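Local coordinates for protein acetyl-CoA acetyltransferase A (Ascaris suum, PDB 6BJA) that probably catalyses the transfer of acetyl groups between coenzyme A thioesters, as a thiolase that binds coenzyme A, at residues Q70-A73 against R74-S77; E167-V170 against K171-F175; R338-P341 against K342-N345. All coordinates share one frame; numbering follows the deposited sequence.

Interaction 1 (Q70-A73 against R74-S77); sequences QNIA and RQIS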
ATOM      1  N   GLN A  70     -15.812  -4.952 -13.916  1.00 18.78           N
ATOM      2  CA  GLN A  70     -16.337  -6.179 -14.497  1.00 17.11           C
ATOM      3  C   GLN A  70     -16.182  -6.201 -16.012  1.00 19.95           C
ATOM      4  O   GLN A  70     -16.524  -5.231 -16.670  1.00 20.97           O
ATOM      5  CB  GLN A  70     -17.831  -6.336 -14.170  1.00 18.50           C
ATOM      6  CG  GLN A  70     -18.118  -6.646 -12.726  1.00 19.44           C
ATOM      7  CD  GLN A  70     -19.597  -6.882 -12.457  1.00 18.76           C
ATOM      8  OE1 GLN A  70     -20.471  -6.484 -13.234  1.00 20.25           O
ATOM      9  NE2 GLN A  70     -19.880  -7.541 -11.352  1.00 18.89           N
ATOM     10  N   ASN A  71     -15.704  -7.331 -16.534  1.00 20.14           N
ATOM     11  CA  ASN A  71     -15.753  -7.683 -17.964  1.00 17.79           C
ATOM     12  C   ASN A  71     -15.693  -6.492 -18.908  1.00 18.57           C
ATOM     13  O   ASN A  71     -16.723  -6.019 -19.386  1.00 17.78           O
ATOM     14  CB  ASN A  71     -17.027  -8.509 -18.211  1.00 20.37           C
ATOM     15  CG  ASN A  71     -17.159  -9.023 -19.639  1.00 18.05           C
ATOM     16  OD1 ASN A  71     -16.227  -8.971 -20.449  1.00 18.00           O
ATOM     17  ND2 ASN A  71     -18.341  -9.536 -19.950  1.00 17.82           N
ATOM     18  N   ILE A  72     -14.492  -5.998 -19.173  1.00 16.64           N
ATOM     19  CA  ILE A  72     -14.398  -4.727 -19.899  1.00 15.67           C
ATOM     20  C   ILE A  72     -15.050  -4.812 -21.278  1.00 15.67           C
ATOM     21  O   ILE A  72     -15.504  -3.791 -21.784  1.00 16.10           O
ATOM     22  CB  ILE A  72     -12.946  -4.224 -20.056  1.00 17.10           C
ATOM     23  CG1 ILE A  72     -12.081  -5.203 -20.842  1.00 17.37           C
ATOM     24  CG2 ILE A  72     -12.350  -3.894 -18.698  1.00 17.76           C
ATOM     25  CD1 ILE A  72     -10.774  -4.603 -21.220  1.00 18.97           C
ATOM     26  N   ALA A  73     -15.124  -5.998 -21.876  1.00 16.12           N
ATOM     27  CA  ALA A  73     -15.817  -6.160 -23.157  1.00 14.71           C
ATOM     28  C   ALA A  73     -17.255  -5.648 -23.070  1.00 14.84           C
ATOM     29  O   ALA A  73     -17.722  -4.999 -24.000  1.00 15.65           O
ATOM     30  CB  ALA A  73     -15.807  -7.591 -23.609  1.00 16.23           C
ATOM     31  N   ARG A  74     -17.940  -5.898 -21.952  1.00 14.96           N
ATOM     32  CA  ARG A  74     -19.317  -5.427 -21.805  1.00 15.19           C
ATOM     33  C   ARG A  74     -19.382  -3.897 -21.627  1.00 16.67           C
ATOM     34  O   ARG A  74     -20.276  -3.234 -22.155  1.00 16.59           O
ATOM     35  CB  ARG A  74     -19.972  -6.132 -20.633  1.00 16.28           C
ATOM     36  CG  ARG A  74     -21.441  -5.783 -20.428  1.00 16.65           C
ATOM     37  CD  ARG A  74     -22.306  -6.319 -21.537  1.00 15.90           C
ATOM     38  NE  ARG A  74     -23.735  -6.276 -21.152  1.00 16.69           N
ATOM     39  CZ  ARG A  74     -24.736  -6.559 -21.978  1.00 19.80           C
ATOM     40  NH1 ARG A  74     -24.506  -6.959 -23.222  1.00 18.36           N
ATOM     41  NH2 ARG A  74     -25.989  -6.469 -21.541  1.00 19.65           N
ATOM     42  N   GLN A  75     -18.450  -3.338 -20.869  1.00 15.22           N
ATOM     43  CA  GLN A  75     -18.363  -1.900 -20.707  1.00 16.19           C
ATOM     44  C   GLN A  75     -18.158  -1.235 -22.056  1.00 17.45           C
ATOM     45  O   GLN A  75     -18.815  -0.252 -22.382  1.00 17.23           O
ATOM     46  CB  GLN A  75     -17.236  -1.520 -19.759  1.00 15.34           C
ATOM     47  CG  GLN A  75     -17.391  -2.022 -18.335  1.00 17.60           C
ATOM     48  CD  GLN A  75     -16.270  -1.525 -17.463  1.00 19.31           C
ATOM     49  OE1 GLN A  75     -16.016  -0.318 -17.381  1.00 18.64           O
ATOM     50  NE2 GLN A  75     -15.567  -2.448 -16.827  1.00 19.45           N
ATOM     51  N   ILE A  76     -17.236  -1.772 -22.838  1.00 15.32           N
ATOM     52  CA  ILE A  76     -16.921  -1.218 -24.148  1.00 14.70           C
ATOM     53  C   ILE A  76     -18.122  -1.316 -25.084  1.00 15.96           C
ATOM     54  O   ILE A  76     -18.505  -0.350 -25.766  1.00 16.93           O
ATOM     55  CB  ILE A  76     -15.696  -1.956 -24.752  1.00 15.75           C
ATOM     56  CG1 ILE A  76     -14.431  -1.588 -23.978  1.00 14.42           C
ATOM     57  CG2 ILE A  76     -15.513  -1.635 -26.242  1.00 16.84           C
ATOM     58  CD1 ILE A  76     -13.268  -2.554 -24.222  1.00 15.25           C
ATOM     59  N   SER A  77     -18.757  -2.483 -25.084  1.00 16.31           N
ATOM     60  CA  SER A  77     -19.879  -2.742 -25.964  1.00 16.51           C
ATOM     61  C   SER A  77     -21.029  -1.772 -25.682  1.00 17.25           C
ATOM     62  O   SER A  77     -21.561  -1.117 -26.592  1.00 18.81           O
ATOM     63  CB  SER A  77     -20.327  -4.181 -25.782  1.00 19.30           C
ATOM     64  OG  SER A  77     -21.316  -4.586 -26.695  1.00 21.83           O
TER
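The side-chain nitrogen NE2 of Q75 is gripped by two backbone carbonyls just ahead of its own helix: it donates to Q70 O at 2.9 Å, nearly straight at 165°, and also bonds to L68 O. This is the opening turn of helix 72-79, the helical link of the beta-alpha-beta unit formed with strands 57-61 and 87-92. Q75 serves as a worked example of a buried glutamine that folds back to pin the chain entering a helix. Beyond CG the chain runs straight (chi2 -177°), carrying the amide back to Q70; Q70 O lies close to the amide plane of Q75, whereas NE2 stands above the carbonyl plane of Q70.

N71 occupies the N-cap position, yet its OD1 stays 3.8 Å from R74 N and bonds instead to T90 OG1 on strand 87-92, while ND2 goes to C88 O. R74 N turns to the backbone carbonyl N71 O, at 2.8 Å but markedly bent. With CG anti to the backbone N (chi1 -176°), the amide of N71 lies obliquely across the start of the R74 side chain, ND2 3.8 Å from R74 CB. The guanidinium is shared between chains: NH2 bonds to K84 O of its own chain, NE to G386 O of the second subunit; the NE2 of Q70 likewise reaches G152 O of that subunit.

Regular helical bonding then takes over, with S77 N on A73 O at 2.9 Å and I76 N on I72 O at the same length. The I72 carbonyl also lies against the isoleucine one turn on, with I76 CG1 3.3 Å from I72 O, and the two CD1 methyls of I72 and I76 approach to 4.4 Å.

Interaction 2 (E167-V170 against K171-F175); sequences EKTV and KDYAF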
ATOM      1  N   GLU A 167      16.526 -15.145 -24.687  1.00 17.15           N
ATOM      2  CA  GLU A 167      17.967 -15.347 -24.843  1.00 17.67           C
ATOM      3  C   GLU A 167      18.283 -16.782 -25.230  1.00 20.17           C
ATOM      4  O   GLU A 167      19.281 -17.038 -25.916  1.00 19.15           O
ATOM      5  CB  GLU A 167      18.735 -14.989 -23.571  1.00 18.94           C
ATOM      6  CG  GLU A 167      18.805 -13.516 -23.216  1.00 20.13           C
ATOM      7  CD  GLU A 167      19.812 -12.715 -24.049  1.00 23.29           C
ATOM      8  OE1 GLU A 167      20.360 -13.258 -25.042  1.00 21.03           O
ATOM      9  OE2 GLU A 167      20.031 -11.546 -23.689  1.00 21.95           O
ATOM     10  N   LYS A 168      17.462 -17.742 -24.809  1.00 19.00           N
ATOM     11  CA  LYS A 168      17.688 -19.122 -25.225  1.00 18.42           C
ATOM     12  C   LYS A 168      17.581 -19.251 -26.751  1.00 18.86           C
ATOM     13  O   LYS A 168      18.395 -19.932 -27.403  1.00 19.42           O
ATOM     14  CB  LYS A 168      16.699 -20.082 -24.530  1.00 22.14           C
ATOM     15  CG  LYS A 168      16.846 -21.530 -25.018  1.00 23.13           C
ATOM     16  CD  LYS A 168      15.953 -22.484 -24.282  1.00 25.56           C
ATOM     17  CE  LYS A 168      16.194 -23.923 -24.741  1.00 24.95           C
ATOM     18  NZ  LYS A 168      15.935 -24.146 -26.190  1.00 24.00           N
ATOM     19  N   THR A 169      16.613 -18.559 -27.332  1.00 17.85           N
ATOM     20  CA  THR A 169      16.361 -18.636 -28.763  1.00 17.06           C
ATOM     21  C   THR A 169      17.506 -17.929 -29.486  1.00 18.36           C
ATOM     22  O   THR A 169      17.954 -18.379 -30.537  1.00 18.16           O
ATOM     23  CB  THR A 169      14.991 -18.032 -29.111  1.00 18.30           C
ATOM     24  OG1 THR A 169      13.986 -18.763 -28.372  1.00 18.27           O
ATOM     25  CG2 THR A 169      14.720 -18.114 -30.620  1.00 18.62           C
ATOM     26  N   VAL A 170      17.973 -16.831 -28.910  1.00 17.12           N
ATOM     27  CA  VAL A 170      19.151 -16.141 -29.446  1.00 16.82           C
ATOM     28  C   VAL A 170      20.295 -17.141 -29.581  1.00 21.27           C
ATOM     29  O   VAL A 170      20.906 -17.255 -30.655  1.00 19.38           O
ATOM     30  CB  VAL A 170      19.587 -14.956 -28.550  1.00 16.97           C
ATOM     31  CG1 VAL A 170      20.953 -14.420 -29.005  1.00 18.77           C
ATOM     32  CG2 VAL A 170      18.557 -13.826 -28.593  1.00 18.37           C
ATOM     33  N   LYS A 171      20.577 -17.876 -28.509  1.00 17.50           N
ATOM     34  CA  LYS A 171      21.687 -18.827 -28.550  1.00 20.07           C
ATOM     35  C   LYS A 171      21.430 -19.973 -29.538  1.00 18.97           C
ATOM     36  O   LYS A 171      22.342 -20.393 -30.275  1.00 21.48           O
ATOM     37  CB  LYS A 171      21.962 -19.346 -27.138  1.00 21.88           C
ATOM     38  CG  LYS A 171      23.247 -20.149 -27.048  1.00 33.06           C
ATOM     39  CD  LYS A 171      23.590 -20.527 -25.618  1.00 43.10           C
ATOM     40  CE  LYS A 171      24.958 -21.228 -25.557  1.00 46.92           C
ATOM     41  NZ  LYS A 171      26.026 -20.486 -26.300  1.00 51.14           N
ATOM     42  N   ASP A 172      20.197 -20.465 -29.590  1.00 19.06           N
ATOM     43  CA  ASP A 172      19.850 -21.594 -30.442  1.00 19.93           C
ATOM     44  C   ASP A 172      20.059 -21.298 -31.936  1.00 24.72           C
ATOM     45  O   ASP A 172      20.345 -22.210 -32.718  1.00 24.66           O
ATOM     46  CB  ASP A 172      18.395 -22.012 -30.198  1.00 21.11           C
ATOM     47  CG  ASP A 172      18.194 -22.740 -28.865  1.00 24.22           C
ATOM     48  OD1 ASP A 172      19.180 -23.191 -28.220  1.00 24.35           O
ATOM     49  OD2 ASP A 172      17.010 -22.870 -28.452  1.00 24.94           O
ATOM     50  N   TYR A 173      19.922 -20.031 -32.322  1.00 18.84           N
ATOM     51  CA  TYR A 173      20.112 -19.609 -33.712  1.00 20.09           C
ATOM     52  C   TYR A 173      21.472 -18.966 -33.954  1.00 22.41           C
ATOM     53  O   TYR A 173      21.747 -18.541 -35.072  1.00 21.00           O
ATOM     54  CB  TYR A 173      19.012 -18.612 -34.128  1.00 20.69           C
ATOM     55  CG  TYR A 173      17.708 -19.264 -34.496  1.00 21.73           C
ATOM     56  CD1 TYR A 173      17.455 -19.689 -35.788  1.00 22.14           C
ATOM     57  CD2 TYR A 173      16.724 -19.465 -33.543  1.00 22.92           C
ATOM     58  CE1 TYR A 173      16.260 -20.299 -36.124  1.00 26.26           C
ATOM     59  CE2 TYR A 173      15.531 -20.074 -33.864  1.00 22.51           C
ATOM     60  CZ  TYR A 173      15.290 -20.486 -35.151  1.00 25.62           C
ATOM     61  OH  TYR A 173      14.081 -21.107 -35.443  1.00 25.92           O
ATOM     62  N   ALA A 174      22.283 -18.873 -32.900  1.00 20.33           N
ATOM     63  CA  ALA A 174      23.594 -18.230 -32.939  1.00 20.84           C
ATOM     64  C   ALA A 174      23.479 -16.775 -33.381  1.00 18.50           C
ATOM     65  O   ALA A 174      24.363 -16.224 -34.045  1.00 19.35           O
ATOM     66  CB  ALA A 174      24.543 -19.019 -33.851  1.00 21.75           C
ATOM     67  N   PHE A 175      22.377 -16.129 -32.997  1.00 17.35           N
ATOM     68  CA  PHE A 175      22.234 -14.712 -33.259  1.00 16.43           C
ATOM     69  C   PHE A 175      23.156 -13.898 -32.362  1.00 17.55           C
ATOM     70  O   PHE A 175      23.599 -14.344 -31.300  1.00 19.76           O
ATOM     71  CB  PHE A 175      20.782 -14.250 -33.056  1.00 16.44           C
ATOM     72  CG  PHE A 175      19.818 -14.745 -34.100  1.00 18.40           C
ATOM     73  CD1 PHE A 175      20.136 -14.778 -35.450  1.00 22.72           C
ATOM     74  CD2 PHE A 175      18.552 -15.152 -33.726  1.00 17.65           C
ATOM     75  CE1 PHE A 175      19.200 -15.231 -36.395  1.00 22.71           C
ATOM     76  CE2 PHE A 175      17.628 -15.590 -34.663  1.00 18.27           C
ATOM     77  CZ  PHE A 175      17.939 -15.631 -35.985  1.00 20.52           C
TER
HETATM   78  O   HOH W   1      14.159 -21.364 -28.520  1.00 26.86           O
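V170 and F175 close the end of helix 162-172 in a Schellman motif: F175 N reaches back to V170 O at 3.0 Å, while A174, with positive phi, bonds through its N to K171 O at the same length. The reversal brings F175 CB to 4.1 Å from V170 CG1 and sets Y173 CB over one face of the F175 ring, toward its rim. This is the tightly packed part. Beside it T169 and Y173 run side by side, T169 CG2 lying 3.8 Å from Y173 CD2, and T169 O meets the tyrosine ring at its edge, in the ring plane.

K168 and D172 form the open side. K168 runs fully extended as far as CE and bends only at its last torsion (chi4 -60°), which carries NZ to D172 OD2 at 2.8 Å, on the syn lone pair; D294 is a second anionic partner of the ammonium. A water donates to OD2 of exposed D172 and accepts from OG1 of buried T169 at 2.6 Å, linking the two.

Around this helix end, V170 and F175 pack on L180 of helix 177-197 and on V328 of helix 327-337, which Y173 also touches at A332 and holds by a hydrogen bond from its OH to E336.

Interaction 3 (R338-P341 against K342-N345); sequences RLDP and KRVN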
ATOM      1  N   ARG A 338      12.723 -18.991 -43.915  1.00 19.51           N
ATOM      2  CA  ARG A 338      13.537 -18.578 -45.070  1.00 22.35           C
ATOM      3  C   ARG A 338      12.826 -17.504 -45.888  1.00 22.01           C
ATOM      4  O   ARG A 338      12.744 -17.576 -47.120  1.00 23.87           O
ATOM      5  CB  ARG A 338      13.876 -19.776 -45.951  1.00 25.82           C
ATOM      6  CG  ARG A 338      14.602 -20.892 -45.213  1.00 31.36           C
ATOM      7  CD  ARG A 338      14.868 -22.058 -46.151  1.00 42.56           C
ATOM      8  NE  ARG A 338      14.359 -23.319 -45.613  1.00 62.53           N
ATOM      9  CZ  ARG A 338      15.104 -24.267 -45.045  1.00 70.95           C
ATOM     10  NH1 ARG A 338      16.424 -24.130 -44.934  1.00 73.46           N
ATOM     11  NH2 ARG A 338      14.524 -25.370 -44.592  1.00 70.29           N
ATOM     12  N   LEU A 339      12.328 -16.490 -45.184  1.00 19.96           N
ATOM     13  CA  LEU A 339      11.661 -15.367 -45.833  1.00 19.54           C
ATOM     14  C   LEU A 339      12.583 -14.259 -46.350  1.00 21.01           C
ATOM     15  O   LEU A 339      13.684 -14.038 -45.863  1.00 18.34           O
ATOM     16  CB  LEU A 339      10.651 -14.752 -44.854  1.00 18.86           C
ATOM     17  CG  LEU A 339       9.661 -15.734 -44.251  1.00 19.89           C
ATOM     18  CD1 LEU A 339       8.720 -14.992 -43.270  1.00 21.03           C
ATOM     19  CD2 LEU A 339       8.872 -16.491 -45.306  1.00 21.44           C
ATOM     20  N   ASP A 340      12.090 -13.543 -47.344  1.00 20.23           N
ATOM     21  CA  ASP A 340      12.700 -12.291 -47.761  1.00 20.29           C
ATOM     22  C   ASP A 340      12.391 -11.237 -46.698  1.00 19.91           C
ATOM     23  O   ASP A 340      11.214 -10.876 -46.498  1.00 19.08           O
ATOM     24  CB  ASP A 340      12.155 -11.873 -49.116  1.00 21.77           C
ATOM     25  CG  ASP A 340      12.767 -10.583 -49.623  1.00 23.33           C
ATOM     26  OD1 ASP A 340      13.495  -9.900 -48.878  1.00 21.42           O
ATOM     27  OD2 ASP A 340      12.487 -10.229 -50.784  1.00 29.42           O
ATOM     28  N   PRO A 341      13.423 -10.760 -45.985  1.00 18.94           N
ATOM     29  CA  PRO A 341      13.173  -9.778 -44.919  1.00 21.43           C
ATOM     30  C   PRO A 341      12.435  -8.533 -45.406  1.00 21.44           C
ATOM     31  O   PRO A 341      11.779  -7.844 -44.616  1.00 20.07           O
ATOM     32  CB  PRO A 341      14.578  -9.407 -44.428  1.00 23.83           C
ATOM     33  CG  PRO A 341      15.483 -10.469 -44.939  1.00 25.34           C
ATOM     34  CD  PRO A 341      14.862 -11.017 -46.184  1.00 20.03           C
ATOM     35  N   LYS A 342      12.522  -8.236 -46.696  1.00 19.24           N
ATOM     36  CA  LYS A 342      11.910  -7.032 -47.189  1.00 20.60           C
ATOM     37  C   LYS A 342      10.387  -7.180 -47.288  1.00 20.91           C
ATOM     38  O   LYS A 342       9.703  -6.184 -47.545  1.00 21.41           O
ATOM     39  CB  LYS A 342      12.521  -6.651 -48.536  1.00 21.23           C
ATOM     40  CG  LYS A 342      13.984  -6.210 -48.419  1.00 23.54           C
ATOM     41  CD  LYS A 342      14.469  -5.615 -49.746  1.00 28.37           C
ATOM     42  CE  LYS A 342      15.987  -5.486 -49.828  1.00 36.58           C
ATOM     43  NZ  LYS A 342      16.546  -4.693 -48.695  1.00 48.71           N
ATOM     44  N   ARG A 343       9.859  -8.392 -47.053  1.00 19.39           N
ATOM     45  CA  ARG A 343       8.401  -8.630 -47.061  1.00 18.73           C
ATOM     46  C   ARG A 343       7.836  -8.787 -45.675  1.00 17.27           C
ATOM     47  O   ARG A 343       6.676  -9.200 -45.537  1.00 18.66           O
ATOM     48  CB  ARG A 343       8.049  -9.890 -47.832  1.00 20.67           C
ATOM     49  CG  ARG A 343       8.422  -9.820 -49.288  1.00 26.85           C
ATOM     50  CD  ARG A 343       8.029 -11.097 -50.000  1.00 35.80           C
ATOM     51  NE  ARG A 343       7.822 -10.859 -51.423  1.00 48.60           N
ATOM     52  CZ  ARG A 343       7.133 -11.667 -52.224  1.00 58.45           C
ATOM     53  NH1 ARG A 343       6.585 -12.783 -51.747  1.00 47.58           N
ATOM     54  NH2 ARG A 343       6.991 -11.353 -53.506  1.00 65.61           N
ATOM     55  N   VAL A 344       8.647  -8.470 -44.674  1.00 16.50           N
ATOM     56  CA  VAL A 344       8.275  -8.712 -43.274  1.00 17.41           C
ATOM     57  C   VAL A 344       8.233  -7.391 -42.490  1.00 17.87           C
ATOM     58  O   VAL A 344       9.182  -6.615 -42.483  1.00 18.77           O
ATOM     59  CB  VAL A 344       9.246  -9.695 -42.591  1.00 17.47           C
ATOM     60  CG1 VAL A 344       8.798  -9.974 -41.151  1.00 16.94           C
ATOM     61  CG2 VAL A 344       9.313 -11.001 -43.363  1.00 18.12           C
ATOM     62  N   ASN A 345       7.103  -7.141 -41.836  1.00 16.11           N
ATOM     63  CA  ASN A 345       6.888  -5.928 -41.047  1.00 15.95           C
ATOM     64  C   ASN A 345       7.305  -4.682 -41.823  1.00 15.47           C
ATOM     65  O   ASN A 345       8.144  -3.915 -41.365  1.00 16.06           O
ATOM     66  CB  ASN A 345       7.648  -5.998 -39.727  1.00 17.79           C
ATOM     67  CG  ASN A 345       7.157  -7.122 -38.836  1.00 17.07           C
ATOM     68  OD1 ASN A 345       6.206  -7.822 -39.182  1.00 17.04           O
ATOM     69  ND2 ASN A 345       7.819  -7.320 -37.701  1.00 16.84           N
TER
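D340 grips K342 and R343 through two different oxygens, making an Asx turn superposed on a beta turn, at the start of a short 3-10 segment, P341-K342, in the loop between helices 327-337 and 350-353. Hydrogen bonds carry most of the contact. K342 N donates to D340 OD1 at 2.9 Å, meeting it from above the carboxylate plane; a chi1 of -179° turns the D340 carboxylate away from its own backbone N and toward the amide of K342. R343 N bonds to D340 O, also at 2.9 Å and nearly straight (165°). One residue on, V344 N repeats the step with P341 O at 3.2 Å, from well above that carbonyl plane.

Charge plays a looser part. D340 OD2 and R343 NE are 4.8 Å apart, and D340 OD1 lies 6.0 Å from K342 NZ; neither is an ion pair, though the two cations may slightly favour the ionised form of the carboxylate at this exposed site.

Apolar contact lies on the inward side, where L339 and V344 both touch W320 of strand 319-322 and rest against helix 327-337, L339 on F333 and V344 on I334. Their side chains cross at about a right angle, L339 CD1 4.0 Å from V344 CG2, while that same CG2 sits 3.7 Å from D340 O.

How the interactions relate
Taken together, the three contacts exemplify how local bonding changes with position in the fold. Interaction 1 starts a helix, interaction 2 ends one, and interaction 3 turns a loop. Interaction 1 is buried, and many of its polar groups bond to the neighbouring strands, to the chain leading into the helix and to the second subunit. Interaction 2 is partly buried, with apolar groups inward and a salt bridge outward; interaction 3 is a surface turn with a small apolar inner side. Interactions 2 and 3 both rest on helix 327-337, their nearest atoms about 9 Å apart, whereas interaction 1 lies across the chain's centre, about 40 Å from interaction 2 between centres.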